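Local atomic coordinates of RND efflux system, outer membrane lipoprotein, NodT family (Burkholderia mallei, PDB entry 6U94), a protein that probably serves as the outer membrane channel component of an RND-type efflux system, letting exported compounds leave the cell. Residues A265-F270 with S447-Y452; L274-L279 with P308-T313; P283-A288 with H369-A374; A295-G300 with P342-G347; R376-N381 with K453-G458. All coordinates share one frame; numbering follows the deposited sequence.

Interaction 1 (A265-F270 with S447-Y452); sequences ALLAEF and SRVTLY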
# COMPACT_ATOMS: atom_id res chain seq x y z
N ALA A 265 -2.86 10.72 -12.59
CA ALA A 265 -2.15 10.75 -11.32
C ALA A 265 -3.11 11.15 -10.21
O ALA A 265 -3.72 12.23 -10.27
CB ALA A 265 -0.97 11.71 -11.39
N LEU A 266 -3.24 10.29 -9.20
CA LEU A 266 -4.02 10.60 -8.01
C LEU A 266 -3.16 10.88 -6.78
O LEU A 266 -3.56 11.68 -5.94
CB LEU A 266 -4.99 9.46 -7.69
CG LEU A 266 -6.12 9.22 -8.69
CD1 LEU A 266 -5.72 8.19 -9.74
CD2 LEU A 266 -7.39 8.79 -7.97
N LEU A 267 -2.00 10.23 -6.67
CA LEU A 267 -1.04 10.51 -5.62
C LEU A 267 0.07 11.40 -6.15
O LEU A 267 0.45 11.31 -7.32
CB LEU A 267 -0.44 9.21 -5.06
CG LEU A 267 -1.41 8.14 -4.56
CD1 LEU A 267 -0.64 7.01 -3.89
CD2 LEU A 267 -2.41 8.75 -3.59
N ALA A 268 0.58 12.27 -5.28
CA ALA A 268 1.75 13.06 -5.62
C ALA A 268 3.01 12.27 -5.31
O ALA A 268 3.05 11.46 -4.37
CB ALA A 268 1.75 14.38 -4.85
N GLU A 269 4.04 12.49 -6.11
CA GLU A 269 5.31 11.82 -5.90
C GLU A 269 6.02 12.40 -4.68
O GLU A 269 5.91 13.59 -4.37
CB GLU A 269 6.20 11.93 -7.14
CG GLU A 269 7.46 11.10 -7.09
CD GLU A 269 7.18 9.64 -6.77
OE1 GLU A 269 7.26 9.26 -5.58
OE2 GLU A 269 6.87 8.88 -7.71
N PHE A 270 6.76 11.54 -3.98
CA PHE A 270 7.51 11.98 -2.82
C PHE A 270 8.62 12.94 -3.26
O PHE A 270 9.35 12.64 -4.21
CB PHE A 270 8.09 10.79 -2.08
CG PHE A 270 7.05 9.91 -1.45
CD1 PHE A 270 6.45 10.27 -0.25
CD2 PHE A 270 6.69 8.72 -2.05
CE1 PHE A 270 5.48 9.46 0.33
CE2 PHE A 270 5.73 7.90 -1.47
CZ PHE A 270 5.13 8.27 -0.28
N SER A 447 1.87 0.88 -1.85
CA SER A 447 3.12 1.02 -1.12
C SER A 447 3.50 2.48 -0.92
O SER A 447 4.23 2.80 0.03
CB SER A 447 4.25 0.27 -1.85
OG SER A 447 4.95 1.15 -2.70
N ARG A 448 3.04 3.37 -1.80
CA ARG A 448 3.25 4.80 -1.57
C ARG A 448 2.38 5.29 -0.42
O ARG A 448 2.81 6.15 0.36
CB ARG A 448 2.96 5.59 -2.85
CG ARG A 448 3.88 5.24 -4.01
CD ARG A 448 3.28 5.59 -5.35
NE ARG A 448 3.17 7.03 -5.55
CZ ARG A 448 2.99 7.60 -6.74
NH1 ARG A 448 2.90 6.85 -7.83
NH2 ARG A 448 2.90 8.92 -6.85
N VAL A 449 1.16 4.76 -0.31
CA VAL A 449 0.30 5.07 0.82
C VAL A 449 0.94 4.60 2.12
O VAL A 449 0.92 5.31 3.13
CB VAL A 449 -1.09 4.45 0.60
CG1 VAL A 449 -1.89 4.46 1.90
CG2 VAL A 449 -1.84 5.19 -0.49
N THR A 450 1.52 3.40 2.11
CA THR A 450 2.17 2.88 3.31
C THR A 450 3.40 3.70 3.67
O THR A 450 3.67 3.92 4.86
CB THR A 450 2.54 1.41 3.11
OG1 THR A 450 1.39 0.69 2.64
CG2 THR A 450 3.01 0.80 4.42
N LEU A 451 4.15 4.16 2.67
CA LEU A 451 5.29 5.02 2.96
C LEU A 451 4.85 6.37 3.52
O LEU A 451 5.56 6.96 4.35
CB LEU A 451 6.13 5.22 1.70
CG LEU A 451 7.38 6.08 1.84
CD1 LEU A 451 8.32 5.52 2.91
CD2 LEU A 451 8.10 6.21 0.51
N TYR A 452 3.69 6.87 3.09
CA TYR A 452 3.14 8.08 3.70
C TYR A 452 2.95 7.90 5.21
O TYR A 452 3.13 8.85 5.98
CB TYR A 452 1.80 8.45 3.05
CG TYR A 452 0.97 9.40 3.88
CD1 TYR A 452 -0.00 8.93 4.76
CD2 TYR A 452 1.16 10.77 3.79
CE1 TYR A 452 -0.76 9.80 5.52
CE2 TYR A 452 0.40 11.65 4.55
CZ TYR A 452 -0.56 11.16 5.42
OH TYR A 452 -1.31 12.02 6.17
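Arg448 meets the loop 265-270 with both its stem and its guanidinium group. Its CB packs 3.9 Å from Phe270 CE2 and also reaches Leu267 CD1. The chain then bends at chi3 (68°), which lays the guanidinium between two side chains of the loop. Leu267 CB lies over one face. Glu269 OE2 lies over the opposite face, 4.1 Å from Arg448 NH2. Carboxylate and guanidinium planes are only 16° apart, and no N-H points at the oxygen, so any attraction is probably electrostatic only. The firmer partner of Glu269 is Arg385, in a salt bridge to OE1. Arg448 NE is buried with no partner in the model. The backbone O of Arg448 sits near the plane of the Phe270 ring, 3.2 Å from CZ. Val449 adds one apolar touch, CG2 to Leu267 CD1 at 4.0 Å, with the side chains at about a right angle. Leu451 sends CD2 over the face of the Phe270 ring. This is a CH-pi contact, 3.8 Å from CD2 to the ring centroid and 21° off the normal. Tyr452 contributes its backbone N, 3.9 Å from Phe270 CZ. Its own ring meets Phe52, which also touches Phe270. The contact packs an extended loop against the C-terminal part of helix 421-454, consistent with the periplasmic alpha-helical barrel region of outer membrane factors.

Interaction 2 (L274-L279 with P308-T313); sequences LPSTLL and PRITLT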
# COMPACT_ATOMS: atom_id res chain seq x y z
N LEU A 274 13.82 14.18 1.41
CA LEU A 274 13.01 14.30 2.61
C LEU A 274 13.88 14.11 3.85
O LEU A 274 14.61 13.11 3.93
CB LEU A 274 11.87 13.29 2.59
CG LEU A 274 10.76 13.62 1.61
CD1 LEU A 274 9.64 12.58 1.68
CD2 LEU A 274 10.22 15.02 1.87
N PRO A 275 13.84 15.03 4.81
CA PRO A 275 14.69 14.88 6.00
C PRO A 275 14.18 13.80 6.94
O PRO A 275 12.98 13.58 7.09
CB PRO A 275 14.62 16.27 6.66
CG PRO A 275 13.32 16.84 6.19
CD PRO A 275 13.12 16.31 4.79
N SER A 276 15.13 13.11 7.58
CA SER A 276 14.79 12.07 8.54
C SER A 276 14.07 12.63 9.77
O SER A 276 13.40 11.87 10.48
CB SER A 276 16.06 11.33 8.98
OG SER A 276 17.10 12.25 9.25
N THR A 277 14.19 13.93 10.02
CA THR A 277 13.48 14.54 11.15
C THR A 277 11.97 14.44 10.99
O THR A 277 11.25 14.63 11.97
CB THR A 277 13.89 16.00 11.31
OG1 THR A 277 13.68 16.70 10.08
CG2 THR A 277 15.36 16.10 11.70
N LEU A 278 11.48 14.14 9.79
CA LEU A 278 10.06 13.87 9.61
C LEU A 278 9.61 12.70 10.49
O LEU A 278 8.45 12.68 10.93
CB LEU A 278 9.75 13.56 8.15
CG LEU A 278 9.82 14.70 7.13
CD1 LEU A 278 9.64 14.14 5.72
CD2 LEU A 278 8.77 15.76 7.43
N LEU A 279 10.50 11.74 10.74
CA LEU A 279 10.15 10.58 11.56
C LEU A 279 9.92 10.94 13.02
O LEU A 279 9.43 10.09 13.78
CB LEU A 279 11.24 9.52 11.45
CG LEU A 279 11.56 9.06 10.02
CD1 LEU A 279 12.43 7.81 10.02
CD2 LEU A 279 10.30 8.83 9.22
N PRO A 308 19.61 9.19 13.52
CA PRO A 308 20.39 9.65 12.36
C PRO A 308 19.78 10.91 11.75
O PRO A 308 18.57 11.09 11.74
CB PRO A 308 20.33 8.47 11.39
CG PRO A 308 19.97 7.28 12.23
CD PRO A 308 19.10 7.82 13.33
N ARG A 309 20.65 11.77 11.24
CA ARG A 309 20.24 12.96 10.50
C ARG A 309 20.72 12.79 9.06
O ARG A 309 21.86 13.13 8.73
CB ARG A 309 20.75 14.26 11.14
CG ARG A 309 22.22 14.27 11.56
CD ARG A 309 22.52 15.46 12.48
NE ARG A 309 22.22 16.75 11.87
CZ ARG A 309 22.46 17.93 12.44
NH1 ARG A 309 23.03 17.98 13.64
NH2 ARG A 309 22.16 19.06 11.82
N ILE A 310 19.84 12.25 8.21
CA ILE A 310 20.12 12.00 6.80
C ILE A 310 18.88 12.34 6.00
O ILE A 310 17.78 12.47 6.54
CB ILE A 310 20.52 10.53 6.53
CG1 ILE A 310 19.40 9.60 7.00
CG2 ILE A 310 21.85 10.19 7.19
CD1 ILE A 310 19.54 8.16 6.54
N THR A 311 19.07 12.47 4.69
CA THR A 311 17.93 12.49 3.79
C THR A 311 17.38 11.08 3.62
O THR A 311 18.11 10.09 3.76
CB THR A 311 18.30 13.08 2.42
OG1 THR A 311 19.35 12.29 1.82
CG2 THR A 311 18.76 14.52 2.57
N LEU A 312 16.09 10.99 3.33
CA LEU A 312 15.44 9.69 3.17
C LEU A 312 15.18 9.32 1.71
O LEU A 312 15.13 8.13 1.40
CB LEU A 312 14.12 9.66 3.93
CG LEU A 312 14.23 9.77 5.45
CD1 LEU A 312 12.85 9.82 6.07
CD2 LEU A 312 15.04 8.61 6.00
N THR A 313 15.03 10.30 0.83
CA THR A 313 14.66 10.04 -0.56
C THR A 313 15.63 10.73 -1.50
O THR A 313 16.23 11.76 -1.16
CB THR A 313 13.23 10.50 -0.88
OG1 THR A 313 13.10 11.90 -0.58
CG2 THR A 313 12.22 9.71 -0.07
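The carbonyl oxygen of Ile310 receives Ser276 N at 2.9 Å, and Ser276 OG lies 2.8 Å from the same Ile310 O. The site is a single antiparallel beta bridge in which Pro275 and Thr311 form the non-hydrogen-bonded pair. Two backbone bonds flank this pair. One is Ser276 N to Ile310 O, almost straight onto the carbonyl at a C=O...N angle of 172°. The other runs from Leu312 N to Leu274 O at 2.7 Å. Thr311 CA adds a CH...O contact to that same Leu274 O, at 3.4 Å. Ser276 OG stands between its own backbone N and carbonyl carbon (chi1 45°), which turns it toward segment 308-313. There it has two carbonyls within reach, Ile310 O and, at 3.1 Å, Pro308 O. Its one proton may go to either. The far end is held by a side chain. Leu274 N donates to Thr313 OG1 at 3.1 Å, and the bond is nearly straight at 174°. The same hydroxyl is hydrogen-bonded to Pro271 O, so two groups fix its position. From Ser276 on the chain forms a short 3-10 turn. Its Leu279 points back toward segment 308-313 and also touches Phe375 of helix 362-415. Leu279 and Leu312 meet end to end, CD2 to CD1 at 4.2 Å.

Interaction 3 (P283-A288 with H369-A374); sequences PDIMAA and HTIQDA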
# COMPACT_ATOMS: atom_id res chain seq x y z
N PRO A 283 3.98 8.24 15.47
CA PRO A 283 3.40 8.02 16.80
C PRO A 283 4.23 7.13 17.71
O PRO A 283 4.18 7.32 18.93
CB PRO A 283 2.04 7.39 16.48
CG PRO A 283 1.68 7.98 15.15
CD PRO A 283 2.98 8.05 14.40
N ASP A 284 5.01 6.19 17.18
CA ASP A 284 5.83 5.36 18.06
C ASP A 284 7.10 6.06 18.51
O ASP A 284 7.65 5.69 19.56
CB ASP A 284 6.17 4.02 17.39
CG ASP A 284 6.76 4.17 15.99
OD1 ASP A 284 6.85 5.29 15.46
OD2 ASP A 284 7.14 3.13 15.41
N ILE A 285 7.56 7.07 17.78
CA ILE A 285 8.70 7.84 18.25
C ILE A 285 8.25 8.95 19.21
O ILE A 285 8.96 9.27 20.17
CB ILE A 285 9.51 8.40 17.06
CG1 ILE A 285 10.14 7.24 16.27
CG2 ILE A 285 10.59 9.37 17.53
CD1 ILE A 285 11.09 7.69 15.20
N MET A 286 7.07 9.53 18.97
CA MET A 286 6.51 10.50 19.91
C MET A 286 6.31 9.88 21.28
O MET A 286 6.70 10.47 22.30
CB MET A 286 5.18 11.05 19.37
CG MET A 286 5.28 11.78 18.05
SD MET A 286 3.65 12.27 17.43
CE MET A 286 3.12 13.35 18.77
N ALA A 287 5.71 8.69 21.33
CA ALA A 287 5.50 8.02 22.60
C ALA A 287 6.82 7.65 23.26
O ALA A 287 6.96 7.75 24.49
CB ALA A 287 4.63 6.78 22.41
N ALA A 288 7.80 7.23 22.46
CA ALA A 288 9.10 6.87 23.02
C ALA A 288 9.81 8.09 23.61
O ALA A 288 10.45 8.00 24.66
CB ALA A 288 9.97 6.21 21.95
N HIS A 369 15.77 1.17 19.73
CA HIS A 369 15.21 0.15 18.84
C HIS A 369 14.06 0.70 18.01
O HIS A 369 13.91 0.33 16.84
CB HIS A 369 14.75 -1.06 19.66
CG HIS A 369 15.87 -1.81 20.31
ND1 HIS A 369 17.13 -1.87 19.77
CD2 HIS A 369 15.91 -2.54 21.45
CE1 HIS A 369 17.91 -2.60 20.56
NE2 HIS A 369 17.19 -3.02 21.58
N THR A 370 13.24 1.57 18.60
CA THR A 370 12.12 2.14 17.86
C THR A 370 12.60 2.98 16.68
O THR A 370 11.92 3.05 15.65
CB THR A 370 11.24 2.97 18.81
OG1 THR A 370 10.68 2.11 19.81
CG2 THR A 370 10.11 3.67 18.06
N ILE A 371 13.77 3.60 16.80
CA ILE A 371 14.31 4.39 15.71
C ILE A 371 14.87 3.50 14.61
O ILE A 371 14.68 3.77 13.42
CB ILE A 371 15.36 5.38 16.24
CG1 ILE A 371 14.71 6.40 17.17
CG2 ILE A 371 16.09 6.08 15.09
CD1 ILE A 371 15.69 7.33 17.83
N GLN A 372 15.57 2.42 14.98
CA GLN A 372 16.09 1.51 13.97
C GLN A 372 14.96 0.85 13.19
O GLN A 372 15.03 0.71 11.97
CB GLN A 372 16.99 0.45 14.60
CG GLN A 372 17.63 -0.47 13.56
CD GLN A 372 18.43 -1.60 14.17
OE1 GLN A 372 18.46 -1.77 15.39
NE2 GLN A 372 19.08 -2.39 13.32
N ASP A 373 13.90 0.43 13.90
CA ASP A 373 12.75 -0.17 13.22
C ASP A 373 12.05 0.84 12.32
O ASP A 373 11.55 0.49 11.25
CB ASP A 373 11.77 -0.74 14.24
CG ASP A 373 12.27 -2.03 14.87
OD1 ASP A 373 13.38 -2.47 14.50
OD2 ASP A 373 11.56 -2.59 15.73
N ALA A 374 12.00 2.11 12.74
CA ALA A 374 11.35 3.13 11.92
C ALA A 374 12.11 3.35 10.61
O ALA A 374 11.50 3.41 9.54
CB ALA A 374 11.24 4.44 12.70
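Thr370 and Ile285 are the residues whose CA atoms come nearest between the two segments, which lie on antiparallel helices. These CA atoms are 6.7 Å apart. The axes of the two short segments approach to 9.8 Å, with 167° between their directions. Most of the contact is apolar. The methyl CG2 of Thr370 does much of the touching. It lies anti to the backbone N, which points it across the interface, while OG1 stays beside its own helix. CG2 packs 4.0 Å from Ile285 CG1, the two side chains running antiparallel alongside one another. Ile285 extends further to its tip, CD1. That methyl lies 4.1 Å from Ala374 CB, one turn along from Thr370, and 4.3 Å from Ile371 CG1. The small Ala374 lets the isoleucine tip come near the helix. A second group of contacts pairs the methyl with polar atoms. Thr370 CG2 sits 3.5 Å from the backbone O of Asp284 and also lies against its carboxylate. These are van der Waals contacts, and the polar groups bond elsewhere. Asp284 OD2 forms a salt bridge to Arg282. Thr370 OG1 is hydrogen-bonded to Gly366 O, one turn back in its own helix. A bound glycerol, probably from crystallisation, lies about 4 Å from the Asp284 side chain. Around the pair, helix 132-142 touches both helices through His132, which meets Asp284 and Asp373. Helix 156-203 packs on Met286 and Pro283, while Phe307 and Pro308 of a loop meet Ile371.

Interaction 4 (A295-G300 with P342-G347); sequences ANAQIG and PIFNAG. Unlike the reference sequence in segment 295-300: Gln298 (reference Asn).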
# COMPACT_ATOMS: atom_id res chain seq x y z
N ALA A 295 10.84 10.18 32.34
CA ALA A 295 11.92 9.56 33.08
C ALA A 295 13.11 10.49 33.29
O ALA A 295 14.20 10.02 33.64
CB ALA A 295 12.38 8.28 32.37
N ASN A 296 12.93 11.80 33.07
CA ASN A 296 13.92 12.84 33.32
C ASN A 296 15.10 12.80 32.36
O ASN A 296 16.17 13.35 32.67
CB ASN A 296 14.43 12.80 34.77
CG ASN A 296 13.87 13.91 35.61
OD1 ASN A 296 13.46 14.95 35.09
ND2 ASN A 296 13.86 13.71 36.92
N ALA A 297 14.96 12.18 31.20
CA ALA A 297 16.04 12.21 30.23
C ALA A 297 15.97 13.47 29.39
O ALA A 297 14.91 14.10 29.25
CB ALA A 297 16.00 10.96 29.33
N GLN A 298 17.12 13.86 28.83
CA GLN A 298 17.19 14.96 27.88
C GLN A 298 17.04 14.40 26.46
O GLN A 298 17.88 13.62 26.00
CB GLN A 298 18.51 15.73 28.06
CG GLN A 298 19.15 16.29 26.80
CD GLN A 298 18.46 17.50 26.20
OE1 GLN A 298 17.24 17.63 26.25
NE2 GLN A 298 19.25 18.38 25.60
N ILE A 299 15.96 14.80 25.79
CA ILE A 299 15.64 14.24 24.48
C ILE A 299 16.68 14.65 23.44
O ILE A 299 17.05 13.87 22.57
CB ILE A 299 14.22 14.65 24.06
CG1 ILE A 299 13.22 14.06 25.03
CG2 ILE A 299 13.91 14.17 22.65
CD1 ILE A 299 13.29 12.56 25.11
N GLY A 300 17.15 15.89 23.53
CA GLY A 300 18.20 16.34 22.63
C GLY A 300 19.43 15.45 22.68
O GLY A 300 19.97 15.06 21.64
N PRO A 342 24.97 14.15 28.02
CA PRO A 342 24.39 13.25 29.03
C PRO A 342 22.89 13.09 28.80
O PRO A 342 22.15 14.06 28.70
CB PRO A 342 24.68 13.96 30.36
CG PRO A 342 25.82 14.88 30.05
CD PRO A 342 25.61 15.33 28.63
N ILE A 343 22.46 11.83 28.70
CA ILE A 343 21.04 11.58 28.52
C ILE A 343 20.28 11.80 29.82
O ILE A 343 19.14 12.27 29.81
CB ILE A 343 20.83 10.17 27.95
CG1 ILE A 343 21.37 10.11 26.52
CG2 ILE A 343 19.36 9.78 27.98
CD1 ILE A 343 21.27 8.74 25.87
N PHE A 344 20.90 11.50 30.95
CA PHE A 344 20.26 11.63 32.25
C PHE A 344 20.94 12.71 33.08
O PHE A 344 22.17 12.84 33.07
CB PHE A 344 20.29 10.31 33.01
CG PHE A 344 19.51 9.22 32.34
CD1 PHE A 344 18.13 9.17 32.45
CD2 PHE A 344 20.16 8.24 31.60
CE1 PHE A 344 17.41 8.17 31.83
CE2 PHE A 344 19.44 7.24 30.98
CZ PHE A 344 18.06 7.20 31.10
N ASN A 345 20.13 13.50 33.79
CA ASN A 345 20.68 14.46 34.74
C ASN A 345 21.24 13.78 35.98
O ASN A 345 22.04 14.39 36.69
CB ASN A 345 19.59 15.47 35.14
CG ASN A 345 18.94 16.14 33.94
OD1 ASN A 345 19.44 17.14 33.43
ND2 ASN A 345 17.82 15.58 33.49
N ALA A 346 20.86 12.54 36.23
CA ALA A 346 21.32 11.79 37.39
C ALA A 346 22.46 10.85 37.01
O ALA A 346 22.80 10.68 35.83
CB ALA A 346 20.16 10.99 38.00
N GLY A 347 23.06 10.25 38.03
CA GLY A 347 24.16 9.33 37.84
C GLY A 347 25.47 10.04 37.57
O GLY A 347 25.52 11.22 37.22
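Asn345 turns its CG anti to the carbonyl carbon, chi1 -54°, and this sets ND2 beside Asn296 O. The hydrogen bond, 2.9 Å from Asn345 ND2 to Asn296 O, is weak because it is strongly bent. Phe344 has much the same first torsion. Its CB points away from the other segment, yet the ring swings back, and CE1 comes 4.0 Å from Ala297 CB. Ala295 O lies at the edge of the same ring. On the other segment the backbone makes the turn. Asn296 has a positive phi of 70° and is the C-prime residue of a Schellman motif that ends helix 283-294. The chain then passes along 342-347 for a short way. Here Gln298 N gives a well-formed backbone bond, to Ile343 O at 2.8 Å. It is nearly straight, at 164°, and lies in the carbonyl plane. Ala297 CA makes a CH...O contact with the same Ile343 O at 3.1 Å. Ala297 CB also packs on Ile343 CG2, 3.8 Å away. Gln298, which differs from the reference sequence, is the N-cap of helix 299-306. Its OE1 accepts a weak bond from Gly300 N. One firm backbone bond therefore carries most of the polar hold, and alanine, isoleucine and phenylalanine add a small apolar patch to this junction between two helices.

Interaction 5 (R376-N381 with K453-G458); sequences REVADN and KALGGG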
# COMPACT_ATOMS: atom_id res chain seq x y z
N ARG A 376 14.33 1.25 9.19
CA ARG A 376 14.25 0.01 8.43
C ARG A 376 12.91 -0.11 7.73
O ARG A 376 12.83 -0.53 6.57
CB ARG A 376 14.49 -1.19 9.34
CG ARG A 376 14.50 -2.54 8.62
CD ARG A 376 14.84 -3.67 9.58
NE ARG A 376 16.13 -3.46 10.24
CZ ARG A 376 17.30 -3.79 9.70
NH1 ARG A 376 17.34 -4.34 8.49
NH2 ARG A 376 18.43 -3.57 10.36
N GLU A 377 11.83 0.27 8.42
CA GLU A 377 10.50 0.24 7.81
C GLU A 377 10.41 1.19 6.62
O GLU A 377 9.76 0.88 5.62
CB GLU A 377 9.46 0.59 8.86
CG GLU A 377 8.02 0.51 8.40
CD GLU A 377 7.05 0.72 9.55
OE1 GLU A 377 7.12 1.77 10.22
OE2 GLU A 377 6.23 -0.19 9.79
N VAL A 378 11.05 2.35 6.72
CA VAL A 378 11.02 3.31 5.62
C VAL A 378 11.80 2.77 4.43
O VAL A 378 11.35 2.85 3.28
CB VAL A 378 11.55 4.67 6.09
CG1 VAL A 378 11.88 5.56 4.89
CG2 VAL A 378 10.53 5.35 7.00
N ALA A 379 12.99 2.21 4.68
CA ALA A 379 13.79 1.65 3.60
C ALA A 379 13.08 0.47 2.94
O ALA A 379 13.15 0.29 1.72
CB ALA A 379 15.16 1.22 4.12
N ASP A 380 12.37 -0.34 3.74
CA ASP A 380 11.70 -1.52 3.19
C ASP A 380 10.56 -1.13 2.26
O ASP A 380 10.36 -1.77 1.22
CB ASP A 380 11.19 -2.40 4.33
CG ASP A 380 12.29 -3.21 4.99
OD1 ASP A 380 13.47 -3.04 4.60
OD2 ASP A 380 11.99 -4.01 5.89
N ASN A 381 9.81 -0.09 2.60
CA ASN A 381 8.70 0.32 1.74
C ASN A 381 9.20 1.00 0.47
O ASN A 381 8.54 0.94 -0.56
CB ASN A 381 7.74 1.23 2.50
CG ASN A 381 6.79 0.45 3.39
OD1 ASN A 381 5.80 -0.11 2.92
ND2 ASN A 381 7.08 0.43 4.69
N LYS A 453 2.58 6.69 5.64
CA LYS A 453 2.40 6.42 7.06
C LYS A 453 3.74 6.26 7.78
O LYS A 453 3.95 6.86 8.84
CB LYS A 453 1.55 5.16 7.25
CG LYS A 453 0.15 5.29 6.69
CD LYS A 453 -0.75 4.22 7.27
CE LYS A 453 -0.56 2.89 6.56
NZ LYS A 453 -1.52 1.87 7.06
N ALA A 454 4.64 5.46 7.21
CA ALA A 454 5.92 5.18 7.87
C ALA A 454 6.75 6.44 8.08
O ALA A 454 7.63 6.45 8.94
CB ALA A 454 6.72 4.16 7.05
N LEU A 455 6.50 7.50 7.30
CA LEU A 455 7.18 8.78 7.51
C LEU A 455 6.61 9.56 8.68
O LEU A 455 7.17 10.59 9.04
CB LEU A 455 7.09 9.64 6.24
CG LEU A 455 7.79 9.18 4.97
CD1 LEU A 455 7.46 10.13 3.82
CD2 LEU A 455 9.30 9.10 5.17
N GLY A 456 5.51 9.10 9.27
CA GLY A 456 4.82 9.85 10.28
C GLY A 456 3.75 10.78 9.76
O GLY A 456 3.26 11.62 10.52
N GLY A 457 3.37 10.66 8.49
CA GLY A 457 2.35 11.52 7.92
C GLY A 457 2.87 12.39 6.79
O GLY A 457 2.66 13.61 6.78
N GLY A 458 3.56 11.78 5.83
CA GLY A 458 3.98 12.51 4.65
C GLY A 458 5.09 13.50 4.94
O GLY A 458 6.02 13.23 5.71
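Ala454 CB points toward segment 376-381 and is met by three side chains. Val378 presents CG2, the branch anti to its carbonyl carbon. That methyl rests 4.0 Å from Ala454 CB and 3.7 Å from Ala454 O. Glu377 passes alongside with an extended chain, and its OE1 lies 4.0 Å from Ala454 CB. Asn381 comes from one turn further on, with ND2 4.4 Å from Ala454 CB. Its amide is held by its own helix, since ND2 donates to Glu377 O at 2.9 Å. Asn381 N bonds to the same Glu377 O, from the opposite face of the carbonyl plane. Helix 421-454 closes in a Schellman motif with Gly456 at positive phi (90°). Gly457 and Gly458 continue the turn, also with positive phi. Leu455 points its CB away from helix 362-415, but the branch CD2 still reaches within 4.4 Å of Val378 CG2. Outside the two segments, Arg282 ties both sides together: Arg282 NH1 makes a salt bridge to Glu377 OE1 and a hydrogen bond to Ala454 O. Arg281 NH2 in turn bonds the carbonyls of Leu455 and Gly458.

Interactions 2, 3 and 5 have centres about 10 to 14 Å apart. Interaction 1 lies about 11 Å from interaction 5, centre to centre. Interaction 4 lies beyond interaction 3, about 18 Å from it and 38 Å from interaction 1. Interactions 1 and 5 share helix 421-454, and Tyr452 O probably bonds to the glycines of 453-458. Interactions 3 and 5 share helix 362-415. Interaction 2 touches interaction 3 and packs on the end of helix 421-454, where Leu279 and Leu312 meet Leu455. Along the chain, interactions 2, 3 and 4 are nested inside the loop closed by interaction 1. Interaction 4 joins segments far from the chain's centre, on neither long helix.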